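Local coordinates for protein MJ1225 (Methanocaldococcus jannaschii, PDB 3KH5) that binds AMP and ADP through four CBS repeats and is a putative archaeal homologue of the gamma subunit of AMP-activated protein kinase, at residues D135-L140 against I248-D253; Y153-V158 against E272-K277; V15-T20 against R24-T29. All coordinates share one frame; numbering follows the deposited sequence.

In the fold
Contacts 1 and 2 touch, with centres about 15 Å apart, and their segments alternate along the chain: the Ile137 side chain of contact 1 packs on Glu272 and Leu276 of contact 2, with Ile137 CG1 and Leu276 CD2 3.7 Å apart. Each places an aspartate on the ribose of an ADP, Asp135 in one and Asp274 in the other, but the two nucleotides are different molecules. Contact 3 has its centre about 26 Å from that of contact 1, their nearest atoms about 11 Å apart. The two share one ADP, contact 3 holding the adenine and contact 1 the ribose. Contacts 2 and 3 lie on opposite sides of the chain's centre.

Contact 1: D135-L140 against I248-D253; sequences DVIRAL and IMVTND. With ADP (adenosine-5'-diphosphate), chain B.
Arg138 reaches Val250 by starting with CG trans to its backbone N (chi1 -170°) and then bending at chi3 (-77°), which carries the guanidinium over to the carbonyl end of the facing helix turn. There Arg138 NH2 donates to Val250 O at 2.7 Å. The oxygen takes the bond on a lone pair, in the plane of its carbonyl, but it sits tilted out of the guanidinium plane and the N-H...O angle is only 137°, so the bond is short yet bent.

The same valine lies alongside the arginine chain, Val250 CG1 3.6 Å from Arg138 NE and also near CG. Its other branch, CG2, faces the neighbouring residue, 3.6 Å from Ile137 CG2, the two side chains crossing obliquely. This apolar patch is the buried part of the contact, while the arginine lies across its exposed border.

The helices are 133-140, in the range of the second CBS repeat, and 242-252, in that of the fourth. If the repeats pair as in gamma-AMPK, first with second and third with fourth, this is a junction between the two CBS pairs. Helix 272-275 adjoins the packing, Met249 and Ile137 both touching Val275.

Around the guanidinium the charges are loosely gathered: Arg138 NH2 is 3.9 Å from OD1 of Asp253, where the chain first leaves helical geometry with a positive phi, and Arg138 NH1 is 3.9 Å from Asp135 OD1. Both are long ion pairs, so any pull between the charges is probably weak and mainly electrostatic. Asp135 is turned to the nucleotide: its OD1 accepts a hydrogen bond from O3' of ADP at 3.2 Å and lies 2.8 Å from O2', while Asp135 OD2 is held by the backbone N of Thr132.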
loop_
_atom_site.group_PDB
_atom_site.type_symbol
_atom_site.label_atom_id
_atom_site.label_comp_id
_atom_site.label_asym_id
_atom_site.label_seq_id
_atom_site.Cartn_x
_atom_site.Cartn_y
_atom_site.Cartn_z
ATOM N N ASP A 135 2.539 -6.087 11.735
ATOM C CA ASP A 135 2.083 -6.842 12.910
ATOM C C ASP A 135 3.137 -7.860 13.334
ATOM O O ASP A 135 3.403 -8.039 14.527
ATOM C CB ASP A 135 0.786 -7.601 12.607
ATOM C CG ASP A 135 -0.431 -6.698 12.475
ATOM O OD1 ASP A 135 -0.439 -5.578 13.031
ATOM O OD2 ASP A 135 -1.404 -7.133 11.820
ATOM N N VAL A 136 3.721 -8.530 12.342
ATOM C CA VAL A 136 4.735 -9.563 12.566
ATOM C C VAL A 136 6.071 -8.965 13.014
ATOM O O VAL A 136 6.681 -9.451 13.970
ATOM C CB VAL A 136 4.935 -10.459 11.312
ATOM C CG1 VAL A 136 6.020 -11.503 11.549
ATOM C CG2 VAL A 136 3.629 -11.148 10.933
ATOM N N ILE A 137 6.523 -7.920 12.327
ATOM C CA ILE A 137 7.766 -7.253 12.701
ATOM C C ILE A 137 7.670 -6.712 14.129
ATOM O O ILE A 137 8.623 -6.825 14.909
ATOM C CB ILE A 137 8.118 -6.113 11.720
ATOM C CG1 ILE A 137 8.446 -6.684 10.334
ATOM C CG2 ILE A 137 9.304 -5.293 12.247
ATOM C CD1 ILE A 137 8.613 -5.637 9.248
ATOM N N ARG A 138 6.515 -6.130 14.459
ATOM C CA ARG A 138 6.237 -5.619 15.802
ATOM C C ARG A 138 6.331 -6.739 16.835
ATOM O O ARG A 138 6.903 -6.549 17.910
ATOM C CB ARG A 138 4.859 -4.942 15.857
ATOM C CG ARG A 138 4.572 -4.176 17.150
ATOM C CD ARG A 138 3.238 -3.429 17.100
ATOM N NE ARG A 138 3.312 -2.201 16.306
ATOM C CZ ARG A 138 2.707 -2.013 15.135
ATOM N NH1 ARG A 138 1.958 -2.971 14.599
ATOM N NH2 ARG A 138 2.844 -0.857 14.498
ATOM N N ALA A 139 5.781 -7.904 16.498
ATOM C CA ALA A 139 5.808 -9.050 17.400
ATOM C C ALA A 139 7.210 -9.631 17.580
ATOM O O ALA A 139 7.530 -10.146 18.651
ATOM C CB ALA A 139 4.841 -10.130 16.921
ATOM N N LEU A 140 8.046 -9.535 16.546
ATOM C CA LEU A 140 9.357 -10.197 16.549
ATOM C C LEU A 140 10.551 -9.251 16.679
ATOM O O LEU A 140 11.704 -9.686 16.596
ATOM C CB LEU A 140 9.520 -11.056 15.288
ATOM C CG LEU A 140 8.482 -12.150 15.017
ATOM C CD1 LEU A 140 8.759 -12.815 13.677
ATOM C CD2 LEU A 140 8.450 -13.194 16.133
ATOM N N ILE A 248 11.889 1.841 13.582
ATOM C CA ILE A 248 11.408 3.073 12.956
ATOM C C ILE A 248 10.130 2.835 12.140
ATOM O O ILE A 248 9.174 3.599 12.261
ATOM C CB ILE A 248 12.513 3.752 12.105
ATOM C CG1 ILE A 248 13.526 4.445 13.029
ATOM C CG2 ILE A 248 11.915 4.793 11.146
ATOM C CD1 ILE A 248 14.921 4.546 12.430
ATOM N N MET A 249 10.111 1.771 11.335
ATOM C CA MET A 249 8.944 1.438 10.500
ATOM C C MET A 249 7.692 1.202 11.337
ATOM O O MET A 249 6.635 1.792 11.099
ATOM C CB MET A 249 9.224 0.182 9.663
ATOM C CG MET A 249 10.324 0.329 8.626
ATOM S SD MET A 249 10.776 -1.259 7.898
ATOM C CE MET A 249 11.859 -0.727 6.574
ATOM N N VAL A 250 7.848 0.342 12.331
ATOM C CA VAL A 250 6.760 -0.166 13.136
ATOM C C VAL A 250 6.180 0.883 14.109
ATOM O O VAL A 250 4.980 0.860 14.408
ATOM C CB VAL A 250 7.257 -1.468 13.828
ATOM C CG1 VAL A 250 6.773 -1.598 15.336
ATOM C CG2 VAL A 250 6.890 -2.712 13.012
ATOM N N THR A 251 7.011 1.813 14.573
ATOM C CA THR A 251 6.540 2.878 15.469
ATOM C C THR A 251 6.017 4.094 14.706
ATOM O O THR A 251 5.484 5.029 15.310
ATOM C CB THR A 251 7.637 3.348 16.441
ATOM O OG1 THR A 251 8.749 3.868 15.700
ATOM C CG2 THR A 251 8.097 2.197 17.335
ATOM N N ASN A 252 6.164 4.071 13.384
ATOM C CA ASN A 252 5.711 5.175 12.543
ATOM C C ASN A 252 4.707 4.790 11.455
ATOM O O ASN A 252 4.294 5.643 10.658
ATOM C CB ASN A 252 6.919 5.866 11.917
ATOM C CG ASN A 252 7.673 6.716 12.911
ATOM O OD1 ASN A 252 7.196 7.774 13.317
ATOM N ND2 ASN A 252 8.864 6.266 13.305
ATOM N N ASP A 253 4.316 3.518 11.424
ATOM C CA ASP A 253 3.470 3.005 10.348
ATOM C C ASP A 253 4.014 3.437 8.984
ATOM O O ASP A 253 3.273 3.980 8.162
ATOM C CB ASP A 253 2.028 3.519 10.488
ATOM C CG ASP A 253 1.266 2.872 11.631
ATOM O OD1 ASP A 253 1.427 1.652 11.873
ATOM O OD2 ASP A 253 0.472 3.591 12.282
HETATM P PB ADP B . -2.022 -1.528 5.027
HETATM O O1B ADP B . -3.036 -0.630 5.627
HETATM O O2B ADP B . -0.819 -0.691 4.328
HETATM O O3B ADP B . -2.608 -2.431 3.842
HETATM P PA ADP B . -0.146 -1.956 7.021
HETATM O O1A ADP B . -0.004 -0.470 7.138
HETATM O O2A ADP B . 0.281 -2.920 8.280
HETATM O O3A ADP B . -1.355 -2.542 6.085
HETATM O "O5'" ADP B . -1.468 -1.806 7.998
HETATM C "C5'" ADP B . -1.736 -0.702 8.921
HETATM C "C4'" ADP B . -2.031 -1.188 10.373
HETATM O "O4'" ADP B . -3.454 -1.247 10.709
HETATM C "C3'" ADP B . -1.467 -2.602 10.537
HETATM O "O3'" ADP B . -0.704 -2.696 11.757
HETATM C "C2'" ADP B . -2.675 -3.533 10.570
HETATM O "O2'" ADP B . -2.541 -4.362 11.727
HETATM C "C1'" ADP B . -3.918 -2.635 10.714
HETATM N N9 ADP B . -4.989 -2.766 9.644
HETATM C C8 ADP B . -4.798 -2.769 8.321
HETATM N N7 ADP B . -5.973 -2.887 7.697
HETATM C C5 ADP B . -6.926 -2.954 8.623
HETATM C C6 ADP B . -8.315 -3.079 8.581
HETATM N N6 ADP B . -8.956 -3.161 7.416
HETATM N N1 ADP B . -9.003 -3.118 9.738
HETATM C C2 ADP B . -8.375 -3.042 10.907
HETATM N N3 ADP B . -7.054 -2.921 10.977
HETATM C C4 ADP B . -6.302 -2.878 9.861
#

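Contact 2: Y153-V158 against E272-K277; sequences YITRDV and EKDVLK. With ADP (adenosine-5'-diphosphate), chain E.
Asp274 and Tyr153 meet beside the ribose of an ADP, in the nucleotide cleft of a CBS pair, where an aspartate early in the last helix of the repeat takes the sugar hydroxyls. Along the Asp274 side chain, CB lies 3.3 Å from Tyr153 O. CG stands anti to the carbonyl carbon (chi1 -65°), which turns the carboxylate past that oxygen and onto the sugar. Asp274 OD1 accepts from O3' of ADP at 2.6 Å, and it also takes Lys277 NZ at 2.9 Å, nearly in line with its C-O bond, in a salt bridge. Asp274 OD2 accepts from O2' of ADP at 2.5 Å and from the backbone N of Thr271. The carboxylate is thus gripped at both oxygens, which should hold its rotation.

Thr155 comes to the same diol from the other segment: its OG1 is 2.6 Å from O2' of ADP and also near O3'. Its methyl meets the adenine at N3.

Away from the sugar, the Tyr153 ring runs past Lys277, with Tyr153 CD1 3.2 Å from Asp274 O and the carbonyl carbon of Lys277 at the ring's edge. A water ties the two segments: it donates to Tyr153 O at 2.8 Å, is hydrogen-bonded to Thr155 OG1 at 3.0 Å, and accepts a weak bond from Lys277 NZ.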
loop_
_atom_site.group_PDB
_atom_site.type_symbol
_atom_site.label_atom_id
_atom_site.label_comp_id
_atom_site.label_asym_id
_atom_site.label_seq_id
_atom_site.Cartn_x
_atom_site.Cartn_y
_atom_site.Cartn_z
ATOM N N TYR A 153 19.829 -6.801 2.968
ATOM C CA TYR A 153 18.372 -6.760 2.823
ATOM C C TYR A 153 17.909 -5.661 1.874
ATOM O O TYR A 153 16.739 -5.617 1.490
ATOM C CB TYR A 153 17.705 -6.592 4.192
ATOM C CG TYR A 153 18.112 -7.655 5.179
ATOM C CD1 TYR A 153 17.354 -8.812 5.336
ATOM C CD2 TYR A 153 19.271 -7.513 5.942
ATOM C CE1 TYR A 153 17.736 -9.796 6.233
ATOM C CE2 TYR A 153 19.661 -8.490 6.838
ATOM C CZ TYR A 153 18.889 -9.627 6.980
ATOM O OH TYR A 153 19.275 -10.596 7.872
ATOM N N ILE A 154 18.833 -4.785 1.493
ATOM C CA ILE A 154 18.521 -3.647 0.636
ATOM C C ILE A 154 18.254 -4.073 -0.808
ATOM O O ILE A 154 18.997 -4.879 -1.378
ATOM C CB ILE A 154 19.664 -2.607 0.662
ATOM C CG1 ILE A 154 19.909 -2.118 2.093
ATOM C CG2 ILE A 154 19.345 -1.414 -0.252
ATOM C CD1 ILE A 154 21.239 -1.402 2.276
ATOM N N THR A 155 17.182 -3.532 -1.383
ATOM C CA THR A 155 16.935 -3.669 -2.810
ATOM C C THR A 155 17.738 -2.600 -3.538
ATOM O O THR A 155 17.527 -1.402 -3.345
ATOM C CB THR A 155 15.432 -3.610 -3.150
ATOM O OG1 THR A 155 14.772 -4.739 -2.553
ATOM C CG2 THR A 155 15.212 -3.655 -4.658
ATOM N N ARG A 156 18.666 -3.062 -4.364
ATOM C CA ARG A 156 19.647 -2.201 -4.999
ATOM C C ARG A 156 19.100 -1.488 -6.243
ATOM O O ARG A 156 19.367 -0.298 -6.448
ATOM C CB ARG A 156 20.929 -3.019 -5.295
ATOM C CG ARG A 156 21.855 -2.444 -6.375
ATOM C CD ARG A 156 21.375 -2.810 -7.782
ATOM N NE ARG A 156 22.228 -3.803 -8.453
ATOM C CZ ARG A 156 21.827 -5.004 -8.873
ATOM N NH1 ARG A 156 20.572 -5.406 -8.694
ATOM N NH2 ARG A 156 22.695 -5.816 -9.468
ATOM N N ASP A 157 18.349 -2.212 -7.074
ATOM C CA ASP A 157 17.780 -1.605 -8.279
ATOM C C ASP A 157 16.456 -0.939 -7.934
ATOM O O ASP A 157 15.439 -1.612 -7.757
ATOM C CB ASP A 157 17.606 -2.641 -9.399
ATOM C CG ASP A 157 18.919 -2.964 -10.114
ATOM O OD1 ASP A 157 19.909 -2.179 -9.994
ATOM O OD2 ASP A 157 18.956 -4.007 -10.813
ATOM N N VAL A 158 16.488 0.387 -7.830
ATOM C CA VAL A 158 15.334 1.161 -7.383
ATOM C C VAL A 158 14.555 1.745 -8.556
ATOM O O VAL A 158 15.126 2.379 -9.449
ATOM C CB VAL A 158 15.739 2.314 -6.426
ATOM C CG1 VAL A 158 14.525 2.834 -5.659
ATOM C CG2 VAL A 158 16.812 1.857 -5.456
ATOM N N GLU A 272 9.441 -3.274 4.747
ATOM C CA GLU A 272 9.021 -4.265 5.724
ATOM C C GLU A 272 9.170 -5.697 5.227
ATOM O O GLU A 272 9.505 -6.582 6.013
ATOM C CB GLU A 272 7.578 -4.013 6.145
ATOM C CG GLU A 272 7.419 -2.784 7.014
ATOM C CD GLU A 272 5.974 -2.471 7.336
ATOM O OE1 GLU A 272 5.120 -2.520 6.423
ATOM O OE2 GLU A 272 5.695 -2.155 8.508
ATOM N N LYS A 273 8.918 -5.933 3.937
ATOM C CA LYS A 273 9.093 -7.278 3.385
ATOM C C LYS A 273 10.557 -7.701 3.461
ATOM O O LYS A 273 10.855 -8.853 3.783
ATOM C CB LYS A 273 8.579 -7.396 1.946
ATOM C CG LYS A 273 8.372 -8.854 1.500
ATOM C CD LYS A 273 7.954 -8.981 0.036
ATOM C CE LYS A 273 6.646 -8.251 -0.262
ATOM N NZ LYS A 273 5.512 -8.721 0.582
ATOM N N ASP A 274 11.459 -6.763 3.175
ATOM C CA ASP A 274 12.901 -7.004 3.271
ATOM C C ASP A 274 13.351 -7.314 4.689
ATOM O O ASP A 274 14.208 -8.176 4.894
ATOM C CB ASP A 274 13.686 -5.788 2.795
ATOM C CG ASP A 274 13.481 -5.501 1.332
ATOM O OD1 ASP A 274 13.429 -6.463 0.536
ATOM O OD2 ASP A 274 13.385 -4.308 0.982
ATOM N N VAL A 275 12.804 -6.577 5.656
ATOM C CA VAL A 275 13.077 -6.819 7.073
ATOM C C VAL A 275 12.716 -8.255 7.428
ATOM O O VAL A 275 13.481 -8.941 8.108
ATOM C CB VAL A 275 12.311 -5.828 8.000
ATOM C CG1 VAL A 275 12.426 -6.237 9.468
ATOM C CG2 VAL A 275 12.828 -4.413 7.810
ATOM N N LEU A 276 11.564 -8.712 6.945
ATOM C CA LEU A 276 11.107 -10.062 7.240
ATOM C C LEU A 276 11.990 -11.163 6.645
ATOM O O LEU A 276 11.876 -12.323 7.044
ATOM C CB LEU A 276 9.638 -10.253 6.839
ATOM C CG LEU A 276 8.532 -9.651 7.717
ATOM C CD1 LEU A 276 7.180 -9.931 7.079
ATOM C CD2 LEU A 276 8.569 -10.203 9.138
ATOM N N LYS A 277 12.877 -10.811 5.713
ATOM C CA LYS A 277 13.823 -11.792 5.167
ATOM C C LYS A 277 14.854 -12.244 6.207
ATOM O O LYS A 277 15.513 -13.272 6.022
ATOM C CB LYS A 277 14.518 -11.263 3.914
ATOM C CG LYS A 277 13.603 -11.081 2.716
ATOM C CD LYS A 277 14.299 -10.233 1.665
ATOM C CE LYS A 277 13.413 -9.982 0.457
ATOM N NZ LYS A 277 14.080 -9.083 -0.533
HETATM P PB ADP E . 6.085 -1.369 -1.265
HETATM O O1B ADP E . 5.696 -1.079 0.140
HETATM O O2B ADP E . 6.704 -0.045 -2.029
HETATM O O3B ADP E . 4.856 -1.864 -2.195
HETATM P PA ADP E . 7.086 -4.058 -1.015
HETATM O O1A ADP E . 7.253 -4.464 0.401
HETATM O O2A ADP E . 5.705 -4.550 -1.688
HETATM O O3A ADP E . 7.243 -2.469 -1.282
HETATM O "O5'" ADP E . 8.323 -4.533 -1.896
HETATM C "C5'" ADP E . 8.602 -5.905 -2.230
HETATM C "C4'" ADP E . 10.075 -5.938 -2.718
HETATM O "O4'" ADP E . 10.220 -4.921 -3.763
HETATM C "C3'" ADP E . 11.075 -5.578 -1.603
HETATM O "O3'" ADP E . 12.282 -6.327 -1.784
HETATM C "C2'" ADP E . 11.337 -4.083 -1.817
HETATM O "O2'" ADP E . 12.655 -3.709 -1.378
HETATM C "C1'" ADP E . 11.199 -3.928 -3.339
HETATM N N9 ADP E . 10.762 -2.530 -3.693
HETATM C C8 ADP E . 9.825 -1.795 -3.083
HETATM N N7 ADP E . 9.729 -0.602 -3.675
HETATM C C5 ADP E . 10.607 -0.567 -4.666
HETATM C C6 ADP E . 10.953 0.393 -5.614
HETATM N N6 ADP E . 10.348 1.580 -5.639
HETATM N N1 ADP E . 11.912 0.096 -6.507
HETATM C C2 ADP E . 12.523 -1.085 -6.487
HETATM N N3 ADP E . 12.211 -2.020 -5.597
HETATM C C4 ADP E . 11.262 -1.792 -4.677
HETATM O O HOH W 1 16.291 -6.759 -0.977
#

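Contact 3: V15-T20 against R24-T29; sequences VTVYPT and RKALMT. With ADP (adenosine-5'-diphosphate), chain B.
Val15 and Thr29 touch through their methyl branches, Val15 CG1 to Thr29 CG2 at 3.7 Å, the two side chains lying alongside and pointing opposite ways. Val15 CG1 points away from its own backbone N (chi1 172°), and so reaches the helix while the backbone N stays turned to the nucleotide. Two residues on, Val17 CG1 lies against the helix, 4.1 Å from Thr29 OG1 and 4.2 Å from Ala26 CA; the small alanine lets the valine come near the helix backbone. No hydrogen bond joins the two segments, and the contact is van der Waals packing, mainly apolar.

What sets the threonine is its own helix. Thr29 OG1 donates to Lys25 O at 2.6 Å, tilted 33° from the carbonyl plane, while the helical bond from Thr29 N reaches the same oxygen at 2.9 Å from the opposite face. With the hydroxyl tied back in this way, the methyl CG2 is left facing the two valines.

Val15 also binds the adenine of ADP through its backbone: Val15 N donates to N1 at 3.1 Å, with an N-H...N angle of 159°, and Val15 O accepts from N6 at 3.1 Å. This pair of bonds recognises the Watson-Crick edge of the base.

The extended part of 15-20, residues 15 to 18, runs beside strand 37-41, Val17 sharing backbone hydrogen bonds with Pro39 and Val41 and packing on Leu38 and Val40, while helix 23-33 sets Leu27 against Ile200 and Leu203 of helix 196-203.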
loop_
_atom_site.group_PDB
_atom_site.type_symbol
_atom_site.label_atom_id
_atom_site.label_comp_id
_atom_site.label_asym_id
_atom_site.label_seq_id
_atom_site.Cartn_x
_atom_site.Cartn_y
_atom_site.Cartn_z
ATOM N N VAL A 15 -12.053 -3.474 9.722
ATOM C CA VAL A 15 -12.823 -2.565 8.877
ATOM C C VAL A 15 -12.996 -3.185 7.487
ATOM O O VAL A 15 -12.015 -3.524 6.821
ATOM C CB VAL A 15 -12.156 -1.165 8.789
ATOM C CG1 VAL A 15 -12.856 -0.292 7.766
ATOM C CG2 VAL A 15 -12.161 -0.483 10.152
ATOM N N THR A 16 -14.249 -3.341 7.069
ATOM C CA THR A 16 -14.569 -3.988 5.801
ATOM C C THR A 16 -15.547 -3.165 4.973
ATOM O O THR A 16 -16.166 -2.219 5.474
ATOM C CB THR A 16 -15.203 -5.383 6.020
ATOM O OG1 THR A 16 -16.426 -5.243 6.753
ATOM C CG2 THR A 16 -14.265 -6.304 6.782
ATOM N N VAL A 17 -15.668 -3.534 3.700
ATOM C CA VAL A 17 -16.773 -3.089 2.845
ATOM C C VAL A 17 -17.492 -4.303 2.219
ATOM O O VAL A 17 -17.055 -5.446 2.388
ATOM C CB VAL A 17 -16.312 -2.080 1.748
ATOM C CG1 VAL A 17 -15.701 -0.830 2.379
ATOM C CG2 VAL A 17 -15.334 -2.728 0.768
ATOM N N TYR A 18 -18.595 -4.046 1.514
ATOM C CA TYR A 18 -19.373 -5.090 0.829
ATOM C C TYR A 18 -19.206 -4.978 -0.677
ATOM O O TYR A 18 -18.787 -3.928 -1.164
ATOM C CB TYR A 18 -20.854 -4.982 1.199
ATOM C CG TYR A 18 -21.045 -4.854 2.679
ATOM C CD1 TYR A 18 -20.859 -5.951 3.519
ATOM C CD2 TYR A 18 -21.362 -3.627 3.252
ATOM C CE1 TYR A 18 -21.009 -5.832 4.895
ATOM C CE2 TYR A 18 -21.518 -3.495 4.624
ATOM C CZ TYR A 18 -21.341 -4.601 5.440
ATOM O OH TYR A 18 -21.493 -4.473 6.802
ATOM N N PRO A 19 -19.536 -6.054 -1.429
ATOM C CA PRO A 19 -19.383 -5.997 -2.884
ATOM C C PRO A 19 -20.194 -4.874 -3.520
ATOM O O PRO A 19 -19.788 -4.332 -4.552
ATOM C CB PRO A 19 -19.925 -7.356 -3.352
ATOM C CG PRO A 19 -19.758 -8.247 -2.186
ATOM C CD PRO A 19 -19.971 -7.391 -0.978
ATOM N N THR A 20 -21.319 -4.524 -2.902
ATOM C CA THR A 20 -22.195 -3.477 -3.432
ATOM C C THR A 20 -21.906 -2.072 -2.885
ATOM O O THR A 20 -22.535 -1.099 -3.314
ATOM C CB THR A 20 -23.688 -3.825 -3.241
ATOM O OG1 THR A 20 -23.920 -4.213 -1.882
ATOM C CG2 THR A 20 -24.099 -4.962 -4.166
ATOM N N ARG A 24 -16.717 5.125 -4.316
ATOM C CA ARG A 24 -16.686 6.378 -3.532
ATOM C C ARG A 24 -16.723 6.093 -2.031
ATOM O O ARG A 24 -15.884 6.599 -1.286
ATOM C CB ARG A 24 -17.812 7.373 -3.914
ATOM C CG ARG A 24 -17.729 8.752 -3.154
ATOM C CD ARG A 24 -18.903 9.742 -3.420
ATOM N NE ARG A 24 -18.875 10.941 -2.551
ATOM C CZ ARG A 24 -18.496 12.166 -2.933
ATOM N NH1 ARG A 24 -18.086 12.398 -4.176
ATOM N NH2 ARG A 24 -18.516 13.167 -2.057
ATOM N N LYS A 25 -17.688 5.279 -1.598
ATOM C CA LYS A 25 -17.849 4.936 -0.177
ATOM C C LYS A 25 -16.658 4.141 0.365
ATOM O O LYS A 25 -16.263 4.323 1.519
ATOM C CB LYS A 25 -19.164 4.175 0.063
ATOM C CG LYS A 25 -19.483 3.839 1.535
ATOM C CD LYS A 25 -20.055 5.032 2.300
ATOM C CE LYS A 25 -20.326 4.691 3.767
ATOM N NZ LYS A 25 -20.817 5.874 4.537
ATOM N N ALA A 26 -16.100 3.260 -0.466
ATOM C CA ALA A 26 -14.892 2.512 -0.113
ATOM C C ALA A 26 -13.718 3.457 0.132
ATOM O O ALA A 26 -12.968 3.284 1.095
ATOM C CB ALA A 26 -14.549 1.497 -1.199
ATOM N N LEU A 27 -13.574 4.460 -0.734
ATOM C CA LEU A 27 -12.544 5.488 -0.580
ATOM C C LEU A 27 -12.675 6.273 0.721
ATOM O O LEU A 27 -11.678 6.532 1.400
ATOM C CB LEU A 27 -12.595 6.474 -1.744
ATOM C CG LEU A 27 -11.891 6.119 -3.049
ATOM C CD1 LEU A 27 -12.282 7.107 -4.137
ATOM C CD2 LEU A 27 -10.377 6.115 -2.852
ATOM N N MET A 28 -13.905 6.673 1.043
ATOM C CA MET A 28 -14.185 7.417 2.271
ATOM C C MET A 28 -13.846 6.546 3.469
ATOM O O MET A 28 -13.244 7.013 4.436
ATOM C CB MET A 28 -15.656 7.826 2.327
ATOM C CG MET A 28 -16.065 8.899 1.327
ATOM S SD MET A 28 -17.845 8.940 1.015
ATOM C CE MET A 28 -18.506 9.245 2.659
ATOM N N THR A 29 -14.225 5.272 3.381
ATOM C CA THR A 29 -13.889 4.292 4.403
ATOM C C THR A 29 -12.364 4.242 4.598
ATOM O O THR A 29 -11.878 4.321 5.738
ATOM C CB THR A 29 -14.494 2.906 4.060
ATOM O OG1 THR A 29 -15.895 3.052 3.782
ATOM C CG2 THR A 29 -14.319 1.933 5.212
HETATM P PB ADP B . -2.022 -1.528 5.027
HETATM O O1B ADP B . -3.036 -0.630 5.627
HETATM O O2B ADP B . -0.819 -0.691 4.328
HETATM O O3B ADP B . -2.608 -2.431 3.842
HETATM P PA ADP B . -0.146 -1.956 7.021
HETATM O O1A ADP B . -0.004 -0.470 7.138
HETATM O O2A ADP B . 0.281 -2.920 8.280
HETATM O O3A ADP B . -1.355 -2.542 6.085
HETATM O "O5'" ADP B . -1.468 -1.806 7.998
HETATM C "C5'" ADP B . -1.736 -0.702 8.921
HETATM C "C4'" ADP B . -2.031 -1.188 10.373
HETATM O "O4'" ADP B . -3.454 -1.247 10.709
HETATM C "C3'" ADP B . -1.467 -2.602 10.537
HETATM O "O3'" ADP B . -0.704 -2.696 11.757
HETATM C "C2'" ADP B . -2.675 -3.533 10.570
HETATM O "O2'" ADP B . -2.541 -4.362 11.727
HETATM C "C1'" ADP B . -3.918 -2.635 10.714
HETATM N N9 ADP B . -4.989 -2.766 9.644
HETATM C C8 ADP B . -4.798 -2.769 8.321
HETATM N N7 ADP B . -5.973 -2.887 7.697
HETATM C C5 ADP B . -6.926 -2.954 8.623
HETATM C C6 ADP B . -8.315 -3.079 8.581
HETATM N N6 ADP B . -8.956 -3.161 7.416
HETATM N N1 ADP B . -9.003 -3.118 9.738
HETATM C C2 ADP B . -8.375 -3.042 10.907
HETATM N N3 ADP B . -7.054 -2.921 10.977
HETATM C C4 ADP B . -6.302 -2.878 9.861
#